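Glycosyl hydrolases family 31 family protein (Aspergillus niger, PDB 6DRU) releases alpha-xylose from the non-reducing terminal glucose of xyloglucan oligosaccharides, as an alpha-xylosidase of glycoside hydrolase family 31. Local coordinates at residues L10-G15 and T66-T71. Residues are numbered along the deposited sequence; the frame is centred on the assembly and turned at random.
Sequences LRIQHG and TATTGT
Q13 meets T69 through its aliphatic root, CB lying 4.2 Å from T69 CG2, while its flat amide is carried off from 66-71 by the bend at chi2 (61°). At the amide's edges NE2 donates to G15 O at 2.7 Å, with that oxygen close to the amide plane, and OE1 is hydrogen-bonded to T18 OG1; the two bonds fix the rotation of the group. The neighbouring H14 imidazole stacks on Y95, meets Y414 of a neighbouring subunit edge-to-face, and bonds through ND1 to E17 and through NE2 to S417 of the same neighbouring subunit. Strands 10-14 and 66-68 run parallel, and R11 straddles A67: its N donates to T66 O (2.9 Å) and its O accepts from T68 N (3.0 Å), and Q13 N donates to T68 O. L10 and I12 turn their backbone bonds to I21 and I19. Strand 10-14 therefore lies between 66-68 and 17-23, and 66-68 is the outermost strand, within this chain, of a mixed sheet of eight in the N-terminal beta-rich part of this GH31 enzyme. L10, I12, T66 and T68 share one face. With its CG anti to the backbone N (chi1 171°), L10 brings CD1 across to T68 CG2 (3.7 Å) and T66 CB (3.8 Å); I12 lies alongside T68, CG1 against the same methyl. R11 and A67 project from the other face, the arginine touching T18 and L20. Beyond T68 the strand gives way to an ST turn, OG1 accepting from G70 N at 3.0 Å, and T69 O is hydrogen-bonded to Y414 OH of the same neighbouring subunit.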
# COMPACT_ATOMS: atom_id res chain seq x y z
N LEU A 10 21.11 22.71 -16.92
CA LEU A 10 21.29 21.52 -17.73
C LEU A 10 20.18 20.53 -17.39
O LEU A 10 19.94 20.25 -16.21
CB LEU A 10 22.66 20.89 -17.49
CG LEU A 10 22.94 19.51 -18.10
CD1 LEU A 10 23.15 19.63 -19.59
CD2 LEU A 10 24.15 18.88 -17.43
N ARG A 11 19.50 20.02 -18.41
CA ARG A 11 18.42 19.07 -18.24
C ARG A 11 18.84 17.74 -18.85
O ARG A 11 19.05 17.65 -20.06
CB ARG A 11 17.13 19.58 -18.88
CG ARG A 11 16.06 18.50 -19.02
CD ARG A 11 14.87 18.98 -19.83
NE ARG A 11 13.79 17.99 -19.81
CZ ARG A 11 12.61 18.19 -19.23
NH1 ARG A 11 12.34 19.34 -18.63
NH2 ARG A 11 11.69 17.23 -19.26
N ILE A 12 18.96 16.72 -18.01
CA ILE A 12 19.43 15.40 -18.42
C ILE A 12 18.24 14.46 -18.50
O ILE A 12 17.42 14.40 -17.58
CB ILE A 12 20.49 14.86 -17.45
CG1 ILE A 12 21.67 15.83 -17.34
CG2 ILE A 12 20.97 13.49 -17.88
CD1 ILE A 12 22.68 15.44 -16.30
N GLN A 13 18.14 13.73 -19.61
CA GLN A 13 17.12 12.69 -19.78
C GLN A 13 17.82 11.35 -19.62
O GLN A 13 18.41 10.82 -20.56
CB GLN A 13 16.44 12.82 -21.13
CG GLN A 13 15.20 11.95 -21.28
CD GLN A 13 14.12 12.29 -20.27
OE1 GLN A 13 13.76 13.46 -20.12
NE2 GLN A 13 13.61 11.28 -19.58
N HIS A 14 17.74 10.78 -18.42
CA HIS A 14 18.42 9.53 -18.07
C HIS A 14 17.35 8.45 -17.95
O HIS A 14 16.83 8.20 -16.86
CB HIS A 14 19.21 9.69 -16.78
CG HIS A 14 19.92 8.44 -16.36
ND1 HIS A 14 19.86 7.96 -15.07
CD2 HIS A 14 20.72 7.59 -17.04
CE1 HIS A 14 20.58 6.85 -14.98
NE2 HIS A 14 21.12 6.61 -16.16
N GLY A 15 17.04 7.81 -19.07
CA GLY A 15 15.92 6.87 -19.06
C GLY A 15 14.63 7.62 -18.79
O GLY A 15 14.34 8.65 -19.41
N THR A 66 20.81 23.68 -21.85
CA THR A 66 21.30 22.51 -22.56
C THR A 66 20.48 21.29 -22.15
O THR A 66 20.18 21.09 -20.97
CB THR A 66 22.79 22.26 -22.25
OG1 THR A 66 23.52 23.48 -22.47
CG2 THR A 66 23.35 21.17 -23.14
N ALA A 67 20.14 20.47 -23.14
CA ALA A 67 19.42 19.22 -22.93
C ALA A 67 20.25 18.08 -23.50
O ALA A 67 20.76 18.17 -24.62
CB ALA A 67 18.04 19.25 -23.58
N THR A 68 20.38 17.00 -22.72
CA THR A 68 21.16 15.85 -23.14
C THR A 68 20.56 14.60 -22.52
O THR A 68 19.76 14.67 -21.57
CB THR A 68 22.64 15.98 -22.75
OG1 THR A 68 23.33 14.76 -23.03
CG2 THR A 68 22.77 16.30 -21.26
N THR A 69 20.93 13.45 -23.07
CA THR A 69 20.58 12.16 -22.49
C THR A 69 21.68 11.62 -21.59
O THR A 69 21.59 10.47 -21.14
CB THR A 69 20.26 11.15 -23.59
OG1 THR A 69 21.28 11.17 -24.58
CG2 THR A 69 18.92 11.48 -24.23
N GLY A 70 22.71 12.41 -21.30
CA GLY A 70 23.78 11.99 -20.42
C GLY A 70 24.71 10.96 -21.01
O GLY A 70 25.30 10.17 -20.26
N THR A 71 24.87 10.95 -22.33
CA THR A 71 25.79 10.00 -22.96
C THR A 71 27.24 10.43 -22.83
O THR A 71 28.14 9.58 -22.82
CB THR A 71 25.43 9.82 -24.44
OG1 THR A 71 25.49 11.09 -25.11
CG2 THR A 71 24.03 9.25 -24.58